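Local coordinates for ancestral congerin Con-anc (PDB 3AK0), which binds a galactose-glucose glycan on one sheet of its beta sandwich, as a reconstructed ancestral fish galectin, at residues K8-K13 and T130-E135; A28-I33 and D47-Y52; E37-I42 and F120-G125. All blocks are in the same frame, centred on the assembly; numbering follows the deposited sequence.

Contact 1 (K8-K13 and T130-E135); sequences KNITFK and TFVRLE
The isobutyl end of L134 enters between I10 and F12, sending one methyl to each. Its CD1 lies 3.4 Å from CG1 of I10, tighter than a usual carbon-carbon contact, and 3.8 Å from the terminal CD1 of the same isoleucine, so a single methyl bears on the outer half of the I10 chain. That methyl also comes within 3.6 Å of the carbonyl oxygen of T11 and thereby touches the backbone between the two apolar side chains. The other methyl, CD2, meets the F12 ring at CD1, 3.7 Å away. With CG set opposite its own carbonyl carbon (chi1 -87°), the two methyls of L134 are directed at I10 and F12.

Strands 10-13 and 127-134 belong to the two different sheets of the galectin beta sandwich, and the contact spans the space between them: the short strand axes come no nearer than 9.2 Å and are inclined at 52°, so the sheets meet here mainly through side chains. L18 of the strand beside 127-134 touches F12, V132 and L134, and F92 meets the F12 ring edge-to-face, continuing the apolar filling.

The contact with V132 is looser, its CG1 lying 4.2 Å from CD1 of I10, and less certain, since V132 is modelled in two conformers. Outside this interior the character changes. T11 and K13 are exposed, the lysine chain leading away from L134, while R133 points away from strand 10-13. F131, V132 and R133 pair through their backbones with an antiparallel strand of the second subunit, so that strand 127-134 joins its sheet to that of the partner.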
loop_
_atom_site.group_PDB
_atom_site.type_symbol
_atom_site.label_atom_id
_atom_site.label_comp_id
_atom_site.label_asym_id
_atom_site.label_seq_id
_atom_site.Cartn_x
_atom_site.Cartn_y
_atom_site.Cartn_z
ATOM N N LYS A 8 3.014 6.270 1.014
ATOM C CA LYS A 8 3.133 7.690 0.775
ATOM C C LYS A 8 2.399 8.067 -0.514
ATOM O O LYS A 8 2.395 7.310 -1.483
ATOM C CB LYS A 8 4.626 8.020 0.692
ATOM C CG LYS A 8 4.979 9.462 0.496
ATOM C CD LYS A 8 6.457 9.572 0.231
ATOM C CE LYS A 8 6.855 10.997 -0.067
ATOM N NZ LYS A 8 8.304 11.102 -0.370
ATOM N N ASN A 9 1.764 9.239 -0.513
ATOM C CA ASN A 9 1.070 9.803 -1.671
ATOM C C ASN A 9 -0.122 8.963 -2.064
ATOM O O ASN A 9 -0.421 8.809 -3.226
ATOM C CB ASN A 9 1.986 9.934 -2.893
ATOM C CG ASN A 9 3.090 10.942 -2.701
ATOM O OD1 ASN A 9 4.145 10.844 -3.346
ATOM N ND2 ASN A 9 2.869 11.922 -1.833
ATOM N N ILE A 10 -0.786 8.396 -1.071
ATOM C CA ILE A 10 -2.056 7.718 -1.311
ATOM C C ILE A 10 -3.144 8.793 -1.332
ATOM O O ILE A 10 -3.048 9.795 -0.613
ATOM C CB ILE A 10 -2.259 6.597 -0.245
ATOM C CG1 ILE A 10 -3.433 5.677 -0.590
ATOM C CG2 ILE A 10 -2.357 7.162 1.161
ATOM C CD1 ILE A 10 -3.328 4.284 0.051
ATOM N N THR A 11 -4.143 8.634 -2.188
ATOM C CA THR A 11 -5.175 9.663 -2.311
ATOM C C THR A 11 -6.432 9.190 -1.609
ATOM O O THR A 11 -7.231 8.450 -2.178
ATOM C CB THR A 11 -5.449 10.016 -3.794
ATOM O OG1 THR A 11 -4.225 10.454 -4.395
ATOM C CG2 THR A 11 -6.495 11.128 -3.902
ATOM N N PHE A 12 -6.576 9.588 -0.348
ATOM C CA PHE A 12 -7.667 9.123 0.490
ATOM C C PHE A 12 -8.563 10.316 0.785
ATOM O O PHE A 12 -8.237 11.159 1.621
ATOM C CB PHE A 12 -7.075 8.543 1.789
ATOM C CG PHE A 12 -8.105 8.015 2.761
ATOM C CD1 PHE A 12 -9.340 7.522 2.336
ATOM C CD2 PHE A 12 -7.794 7.957 4.109
ATOM C CE1 PHE A 12 -10.263 7.034 3.268
ATOM C CE2 PHE A 12 -8.690 7.475 5.044
ATOM C CZ PHE A 12 -9.940 6.994 4.620
ATOM N N LYS A 13 -9.681 10.397 0.069
ATOM C CA LYS A 13 -10.570 11.550 0.134
ATOM C C LYS A 13 -11.910 11.214 0.757
ATOM O O LYS A 13 -12.265 10.032 0.897
ATOM C CB LYS A 13 -10.859 12.059 -1.279
ATOM C CG LYS A 13 -9.658 12.294 -2.156
ATOM C CD LYS A 13 -10.148 12.622 -3.552
ATOM C CE LYS A 13 -9.884 14.062 -3.855
ATOM N NZ LYS A 13 -8.557 14.123 -4.523
ATOM N N THR A 130 -0.707 -7.004 5.151
ATOM C CA THR A 130 -0.768 -7.846 3.987
ATOM C C THR A 130 -1.663 -7.278 2.908
ATOM O O THR A 130 -1.577 -7.714 1.782
ATOM C CB THR A 130 -1.220 -9.231 4.313
ATOM O OG1 THR A 130 -2.537 -9.200 4.848
ATOM C CG2 THR A 130 -0.233 -9.870 5.272
ATOM N N PHE A 131 -2.481 -6.273 3.238
ATOM C CA PHE A 131 -3.442 -5.759 2.264
ATOM C C PHE A 131 -3.789 -4.318 2.555
ATOM O O PHE A 131 -3.991 -3.963 3.714
ATOM C CB PHE A 131 -4.715 -6.611 2.402
ATOM C CG PHE A 131 -5.800 -6.278 1.470
ATOM C CD1 PHE A 131 -5.690 -6.628 0.110
ATOM C CD2 PHE A 131 -6.955 -5.657 1.922
ATOM C CE1 PHE A 131 -6.714 -6.348 -0.790
ATOM C CE2 PHE A 131 -8.008 -5.393 1.024
ATOM C CZ PHE A 131 -7.880 -5.728 -0.332
ATOM N N VAL A 132 -3.861 -3.496 1.508
ATOM C CA VAL A 132 -4.430 -2.135 1.597
ATOM C C VAL A 132 -5.388 -1.964 0.436
ATOM O O VAL A 132 -5.011 -2.254 -0.716
ATOM C CB VAL A 132 -3.346 -1.022 1.474
ATOM C CG1 VAL A 132 -3.972 0.384 1.563
ATOM C CG2 VAL A 132 -2.263 -1.190 2.495
ATOM N N ARG A 133 -6.601 -1.487 0.715
ATOM C CA ARG A 133 -7.565 -1.235 -0.371
ATOM C C ARG A 133 -8.142 0.170 -0.239
ATOM O O ARG A 133 -8.411 0.629 0.869
ATOM C CB ARG A 133 -8.696 -2.274 -0.352
ATOM C CG ARG A 133 -9.778 -2.043 -1.400
ATOM C CD ARG A 133 -10.869 -3.152 -1.386
ATOM N NE ARG A 133 -10.413 -4.433 -1.951
ATOM C CZ ARG A 133 -10.288 -4.681 -3.271
ATOM N NH1 ARG A 133 -10.587 -3.777 -4.185
ATOM N NH2 ARG A 133 -9.860 -5.860 -3.664
ATOM N N LEU A 134 -8.345 0.824 -1.377
ATOM C CA LEU A 134 -9.142 2.051 -1.451
ATOM C C LEU A 134 -10.329 1.841 -2.380
ATOM O O LEU A 134 -10.152 1.447 -3.543
ATOM C CB LEU A 134 -8.304 3.211 -1.976
ATOM C CG LEU A 134 -7.509 4.002 -0.956
ATOM C CD1 LEU A 134 -6.595 4.961 -1.689
ATOM C CD2 LEU A 134 -8.407 4.802 -0.044
ATOM N N GLU A 135 -11.539 2.087 -1.893
ATOM C CA GLU A 135 -12.714 2.038 -2.773
ATOM C C GLU A 135 -13.570 3.267 -2.580
ATOM O O GLU A 135 -14.369 3.619 -3.459
ATOM C CB GLU A 135 -13.550 0.772 -2.576
ATOM C CG GLU A 135 -13.860 0.371 -1.196
ATOM C CD GLU A 135 -14.053 -1.160 -1.005
ATOM O OE1 GLU A 135 -14.614 -1.874 -1.904
ATOM O OE2 GLU A 135 -13.700 -1.634 0.102
ATOM O OXT GLU A 135 -13.453 3.924 -1.553
#

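Contact 2 (A28-I33 and D47-Y52); sequences AKRFSI and DHRFSY. With GAL (beta-D-galactopyranose), chain C; BGC (beta-D-glucopyranose), chain B.
The guanidinium of R30 stacks over one face of the Y52 ring, centres 4.0 Å apart and planes at 28°, a cation-pi contact. A water sits over the opposite face of the guanidinium, and D47 OD2 and galactose O3 meet its edge. Y52 CD2 lies over one face of the R49 guanidinium, and Y52 OH shares a hydrogen bond with galactose O2. On the other side of the sheet F31 and H48 form an offset stack with planes at 19°; F50 CE1 comes in at the edge of the F31 ring, and F31 O at that of the imidazole. This oxygen accepts from H48 N (2.7 Å) and H48 ND1 (3.0 Å); the ND1 bond, in the ring plane, and the stack hold the imidazole's rotation.

Strands 30-35 and 41-52 make an antiparallel hairpin in the sugar-binding sheet. D47 OD2 takes R30 NH2 at 2.8 Å on its syn side and R49 NE at 2.7 Å from the opposite face. Both arginines also donate to the disaccharide: R30 to galactose O3, R49 NH1 to galactose O4 and O5, R49 NH2 to glucose O3. R49 NH2 also pairs with D55, so two carboxylates probably offset the positive charges and orient them for the sugar.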
loop_
_atom_site.group_PDB
_atom_site.type_symbol
_atom_site.label_atom_id
_atom_site.label_comp_id
_atom_site.label_asym_id
_atom_site.label_seq_id
_atom_site.Cartn_x
_atom_site.Cartn_y
_atom_site.Cartn_z
ATOM N N ALA A 28 2.031 -10.364 20.325
ATOM C CA ALA A 28 1.876 -8.923 20.169
ATOM C C ALA A 28 1.615 -8.195 21.477
ATOM O O ALA A 28 0.821 -8.631 22.308
ATOM C CB ALA A 28 0.759 -8.619 19.169
ATOM N N LYS A 29 2.279 -7.053 21.608
ATOM C CA LYS A 29 2.006 -6.110 22.696
ATOM C C LYS A 29 1.117 -4.993 22.187
ATOM O O LYS A 29 0.129 -4.667 22.822
ATOM C CB LYS A 29 3.304 -5.531 23.270
ATOM C CG LYS A 29 4.229 -6.603 23.896
ATOM C CD LYS A 29 3.450 -7.291 24.981
ATOM C CE LYS A 29 4.121 -8.576 25.443
ATOM N NZ LYS A 29 5.282 -8.198 26.286
ATOM N N ARG A 30 1.468 -4.421 21.042
ATOM C CA ARG A 30 0.589 -3.449 20.393
ATOM C C ARG A 30 0.961 -3.241 18.941
ATOM O O ARG A 30 2.111 -3.478 18.545
ATOM C CB ARG A 30 0.641 -2.085 21.096
ATOM C CG ARG A 30 2.000 -1.383 20.989
ATOM C CD ARG A 30 1.876 0.032 21.531
ATOM N NE ARG A 30 3.171 0.688 21.520
ATOM C CZ ARG A 30 3.349 2.010 21.427
ATOM N NH1 ARG A 30 4.574 2.532 21.440
ATOM N NH2 ARG A 30 2.293 2.815 21.303
ATOM N N PHE A 31 -0.005 -2.752 18.160
ATOM C CA PHE A 31 0.321 -2.224 16.849
ATOM C C PHE A 31 -0.606 -1.053 16.547
ATOM O O PHE A 31 -1.749 -1.022 17.018
ATOM C CB PHE A 31 0.234 -3.314 15.755
ATOM C CG PHE A 31 -1.162 -3.693 15.370
ATOM C CD1 PHE A 31 -1.878 -4.640 16.099
ATOM C CD2 PHE A 31 -1.766 -3.123 14.250
ATOM C CE1 PHE A 31 -3.174 -4.992 15.762
ATOM C CE2 PHE A 31 -3.051 -3.480 13.887
ATOM C CZ PHE A 31 -3.767 -4.418 14.633
ATOM N N SER A 32 -0.128 -0.122 15.718
ATOM C CA SER A 32 -1.016 0.971 15.314
ATOM C C SER A 32 -1.193 1.106 13.808
ATOM O O SER A 32 -0.288 0.770 13.046
ATOM C CB SER A 32 -0.538 2.298 15.932
ATOM O OG SER A 32 0.772 2.632 15.480
ATOM N N ILE A 33 -2.380 1.597 13.405
ATOM C CA ILE A 33 -2.618 2.098 12.051
ATOM C C ILE A 33 -2.740 3.618 12.140
ATOM O O ILE A 33 -3.402 4.142 13.054
ATOM C CB ILE A 33 -3.894 1.481 11.438
ATOM C CG1 ILE A 33 -3.807 -0.040 11.463
ATOM C CG2 ILE A 33 -4.088 1.995 10.012
ATOM C CD1 ILE A 33 -2.615 -0.597 10.764
ATOM N N ASP A 47 -4.236 2.833 18.093
ATOM C CA ASP A 47 -3.229 1.969 18.705
ATOM C C ASP A 47 -3.953 0.818 19.351
ATOM O O ASP A 47 -4.736 1.006 20.274
ATOM C CB ASP A 47 -2.398 2.752 19.740
ATOM C CG ASP A 47 -1.035 2.126 20.002
ATOM O OD1 ASP A 47 -0.518 1.380 19.141
ATOM O OD2 ASP A 47 -0.458 2.428 21.067
ATOM N N HIS A 48 -3.695 -0.380 18.850
ATOM C CA HIS A 48 -4.363 -1.570 19.356
ATOM C C HIS A 48 -3.477 -2.185 20.417
ATOM O O HIS A 48 -2.459 -2.838 20.109
ATOM C CB HIS A 48 -4.609 -2.568 18.188
ATOM C CG HIS A 48 -5.292 -1.952 17.009
ATOM N ND1 HIS A 48 -4.588 -1.310 16.015
ATOM C CD2 HIS A 48 -6.598 -1.857 16.671
ATOM C CE1 HIS A 48 -5.436 -0.854 15.101
ATOM N NE2 HIS A 48 -6.659 -1.179 15.472
ATOM N N ARG A 49 -3.836 -1.955 21.680
ATOM C CA ARG A 49 -2.951 -2.335 22.808
ATOM C C ARG A 49 -3.418 -3.628 23.463
ATOM O O ARG A 49 -4.384 -3.646 24.243
ATOM C CB ARG A 49 -2.881 -1.191 23.822
ATOM C CG ARG A 49 -2.212 0.044 23.202
ATOM C CD ARG A 49 -2.164 1.202 24.206
ATOM N NE ARG A 49 -1.539 2.378 23.581
ATOM C CZ ARG A 49 -1.200 3.516 24.193
ATOM N NH1 ARG A 49 -0.634 4.497 23.475
ATOM N NH2 ARG A 49 -1.425 3.694 25.496
ATOM N N PHE A 50 -2.762 -4.720 23.086
ATOM C CA PHE A 50 -2.947 -5.986 23.795
ATOM C C PHE A 50 -2.444 -5.833 25.216
ATOM O O PHE A 50 -3.166 -6.115 26.178
ATOM C CB PHE A 50 -2.217 -7.102 23.060
ATOM C CG PHE A 50 -2.774 -7.344 21.689
ATOM C CD1 PHE A 50 -2.356 -6.558 20.620
ATOM C CD2 PHE A 50 -3.765 -8.315 21.485
ATOM C CE1 PHE A 50 -2.899 -6.759 19.340
ATOM C CE2 PHE A 50 -4.315 -8.517 20.209
ATOM C CZ PHE A 50 -3.900 -7.740 19.156
ATOM N N SER A 51 -1.212 -5.368 25.315
ATOM C CA SER A 51 -0.576 -5.169 26.601
ATOM C C SER A 51 0.476 -4.073 26.508
ATOM O O SER A 51 1.604 -4.335 26.096
ATOM C CB SER A 51 0.074 -6.474 27.036
ATOM O OG SER A 51 0.647 -6.291 28.319
ATOM N N TYR A 52 0.103 -2.857 26.880
ATOM C CA TYR A 52 1.043 -1.737 26.878
ATOM C C TYR A 52 0.838 -0.947 28.132
ATOM O O TYR A 52 0.032 -0.044 28.187
ATOM C CB TYR A 52 0.897 -0.885 25.590
ATOM C CG TYR A 52 1.850 0.277 25.436
ATOM C CD1 TYR A 52 3.130 0.087 24.905
ATOM C CD2 TYR A 52 1.476 1.568 25.794
ATOM C CE1 TYR A 52 4.000 1.143 24.742
ATOM C CE2 TYR A 52 2.364 2.647 25.638
ATOM C CZ TYR A 52 3.624 2.409 25.105
ATOM O OH TYR A 52 4.503 3.430 24.933
HETATM C C1 GAL C . 1.958 6.947 23.943
HETATM C C2 GAL C . 2.772 5.979 23.073
HETATM C C3 GAL C . 2.798 6.480 21.632
HETATM C C4 GAL C . 1.375 6.712 21.142
HETATM C C5 GAL C . 0.665 7.670 22.107
HETATM C C6 GAL C . -0.787 7.912 21.723
HETATM O O2 GAL C . 4.119 5.824 23.521
HETATM O O3 GAL C . 3.486 5.530 20.853
HETATM O O4 GAL C . 0.705 5.463 21.065
HETATM O O5 GAL C . 0.657 7.090 23.406
HETATM O O6 GAL C . -1.311 8.928 22.561
HETATM C C2 BGC B . -0.199 7.344 28.260
HETATM C C3 BGC B . 0.282 6.547 27.044
HETATM C C4 BGC B . 1.369 7.255 26.239
HETATM C C5 BGC B . 2.502 7.535 27.234
HETATM C C6 BGC B . 3.604 8.355 26.613
HETATM C C1 BGC B . 1.020 7.684 29.103
HETATM O O1 BGC B . 0.638 8.622 30.084
HETATM O O2 BGC B . -1.113 6.561 29.022
HETATM O O3 BGC B . -0.824 6.265 26.208
HETATM O O4 BGC B . 1.839 6.365 25.239
HETATM O O5 BGC B . 1.988 8.317 28.307
HETATM O O6 BGC B . 3.039 9.571 26.199
HETATM O O HOH W 1 1.942 1.887 17.926
#

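Contact 3 (E37-I42 and F120-G125); sequences ESTDSI and FIYLAG
The methyl CG2 of T39 stands over the centre of the Y122 ring, 3.8 Å from its centroid and 3° off the ring normal, a nearly axial CH-pi contact. Next to it, CD1 of I42 arrives at the edge of the same ring, in its plane, 3.6 Å from CE2; the isoleucine and tyrosine side chains cross at about a right angle. Y122 is therefore touched on a face by one residue and on the rim by another. F120, two residues back on the same side of its strand, receives backbone instead: CA of S38 sits 3.5 Å from the ring centroid and 16° off its normal. The far end of the phenyl ring, at CZ, reaches the T39 methyl at 3.7 Å, so that one methyl serves both aromatic rings. With CG of F120 opposite its own backbone N (chi1 -175°), the ring lies alongside the backbone from E37 to T39.

The aromatic residues stand on strand 117-125 of the sugar-binding sheet of the galectin sandwich, and the chain that packs on them is the connection between strands 30-35 and 41-52. It is a type I beta turn from S38 to S41, with S41 N donating to S38 O. A classic beta bulge stands at its foot, where the backbone nitrogens of E37 and S38 both donate to S41 O.

Side chains secure the turn further. S38 OG accepts from D40 N at 3.2 Å, an ST turn, and S41 OG donates to E37 OE1 at 2.8 Å, on the anti side of the carboxylate. Farther out, E6 of strand 6-8 touches T39, F120 and Y122, and N34 ND2 donates to Y122 O. The nearest atoms of the Y122 side chain and the bound galactose are about 7 Å apart.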
loop_
_atom_site.group_PDB
_atom_site.type_symbol
_atom_site.label_atom_id
_atom_site.label_comp_id
_atom_site.label_asym_id
_atom_site.label_seq_id
_atom_site.Cartn_x
_atom_site.Cartn_y
_atom_site.Cartn_z
ATOM N N GLU A 37 -0.244 12.609 7.124
ATOM C CA GLU A 37 0.622 13.158 6.100
ATOM C C GLU A 37 2.062 12.640 6.141
ATOM O O GLU A 37 2.766 12.714 5.110
ATOM C CB GLU A 37 0.626 14.686 6.197
ATOM C CG GLU A 37 -0.761 15.307 6.068
ATOM C CD GLU A 37 -1.619 15.251 7.335
ATOM O OE1 GLU A 37 -1.056 15.315 8.465
ATOM O OE2 GLU A 37 -2.871 15.263 7.212
ATOM N N SER A 38 2.510 12.175 7.309
ATOM C CA SER A 38 3.857 11.570 7.461
ATOM C C SER A 38 3.928 10.910 8.833
ATOM O O SER A 38 2.962 10.964 9.628
ATOM C CB SER A 38 4.946 12.646 7.369
ATOM O OG SER A 38 4.865 13.469 8.522
ATOM N N THR A 39 5.095 10.348 9.151
ATOM C CA THR A 39 5.269 9.725 10.470
ATOM C C THR A 39 5.042 10.701 11.622
ATOM O O THR A 39 4.920 10.253 12.777
ATOM C CB THR A 39 6.449 8.793 10.585
ATOM O OG1 THR A 39 7.641 9.526 10.334
ATOM C CG2 THR A 39 6.314 7.639 9.586
ATOM N N ASP A 40 5.070 12.018 11.368
ATOM C CA ASP A 40 5.413 13.033 12.373
ATOM C C ASP A 40 4.049 13.806 12.410
ATOM O O ASP A 40 3.846 14.713 13.212
ATOM C CB ASP A 40 6.479 14.031 11.952
ATOM C CG ASP A 40 7.877 13.494 12.070
ATOM O OD1 ASP A 40 8.194 12.828 13.087
ATOM O OD2 ASP A 40 8.662 13.778 11.137
ATOM N N SER A 41 3.123 13.455 11.510
ATOM C CA SER A 41 1.939 14.284 11.213
ATOM C C SER A 41 0.763 13.340 10.934
ATOM O O SER A 41 0.580 12.886 9.812
ATOM C CB SER A 41 2.253 15.154 9.982
ATOM O OG SER A 41 1.269 16.149 9.697
ATOM N N ILE A 42 -0.008 13.047 11.986
ATOM C CA ILE A 42 -0.976 11.945 11.952
ATOM C C ILE A 42 -2.312 12.448 12.456
ATOM O O ILE A 42 -2.436 12.862 13.614
ATOM C CB ILE A 42 -0.511 10.771 12.841
ATOM C CG1 ILE A 42 0.809 10.192 12.360
ATOM C CG2 ILE A 42 -1.577 9.670 12.878
ATOM C CD1 ILE A 42 1.534 9.406 13.440
ATOM N N PHE A 120 -1.136 9.805 3.540
ATOM C CA PHE A 120 -0.085 8.970 4.144
ATOM C C PHE A 120 -0.716 7.989 5.118
ATOM O O PHE A 120 -1.588 8.381 5.913
ATOM C CB PHE A 120 0.944 9.855 4.854
ATOM C CG PHE A 120 2.124 9.110 5.395
ATOM C CD1 PHE A 120 3.240 8.887 4.585
ATOM C CD2 PHE A 120 2.149 8.678 6.722
ATOM C CE1 PHE A 120 4.350 8.200 5.080
ATOM C CE2 PHE A 120 3.265 7.997 7.231
ATOM C CZ PHE A 120 4.352 7.753 6.406
ATOM N N ILE A 121 -0.320 6.716 5.024
ATOM C CA ILE A 121 -0.709 5.714 6.042
ATOM C C ILE A 121 0.571 5.007 6.495
ATOM O O ILE A 121 1.494 4.812 5.713
ATOM C CB ILE A 121 -1.676 4.637 5.438
ATOM C CG1 ILE A 121 -2.894 5.296 4.791
ATOM C CG2 ILE A 121 -2.078 3.539 6.501
ATOM C CD1 ILE A 121 -3.477 4.480 3.650
ATOM N N TYR A 122 0.640 4.614 7.768
ATOM C CA TYR A 122 1.696 3.686 8.127
ATOM C C TYR A 122 1.292 2.793 9.266
ATOM O O TYR A 122 0.405 3.136 10.059
ATOM C CB TYR A 122 3.026 4.408 8.402
ATOM C CG TYR A 122 3.213 5.015 9.769
ATOM C CD1 TYR A 122 4.043 4.403 10.699
ATOM C CD2 TYR A 122 2.625 6.238 10.101
ATOM C CE1 TYR A 122 4.268 4.961 11.950
ATOM C CE2 TYR A 122 2.848 6.806 11.344
ATOM C CZ TYR A 122 3.664 6.152 12.269
ATOM O OH TYR A 122 3.894 6.677 13.537
ATOM N N LEU A 123 1.950 1.636 9.346
ATOM C CA LEU A 123 1.704 0.720 10.441
ATOM C C LEU A 123 2.930 0.777 11.340
ATOM O O LEU A 123 4.068 0.887 10.864
ATOM C CB LEU A 123 1.469 -0.717 9.912
ATOM C CG LEU A 123 1.193 -1.837 10.934
ATOM C CD1 LEU A 123 0.465 -2.928 10.217
ATOM C CD2 LEU A 123 2.499 -2.354 11.578
ATOM N N ALA A 124 2.695 0.761 12.638
ATOM C CA ALA A 124 3.802 0.586 13.583
ATOM C C ALA A 124 3.538 -0.598 14.475
ATOM O O ALA A 124 2.390 -0.888 14.818
ATOM C CB ALA A 124 4.027 1.860 14.450
ATOM N N GLY A 125 4.604 -1.298 14.858
ATOM C CA GLY A 125 4.477 -2.263 15.925
ATOM C C GLY A 125 4.333 -3.724 15.538
ATOM O O GLY A 125 4.850 -4.178 14.506
#

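In the fold
Contact 1 spans the two sheets of the sandwich, whereas contact 2 pairs two strands of the sugar-binding sheet and contact 3 packs a turn of it on strand 117-125; the last two share strand 41-52. Contacts 1 and 2 are mostly buried; contact 3 is only partly so. Their chemistry follows their place: apolar packing between the sheets in contact 1, charged groups that grip the glycan on one side and stacked rings on the other in contact 2, and methyl-on-ring packing in contact 3. Strand 117-125 connects them, since I121 packs on I10 of contact 1 and A124 O probably accepts from S32 N of contact 2. Contacts 1 and 2, with centres 22 Å apart, do not touch.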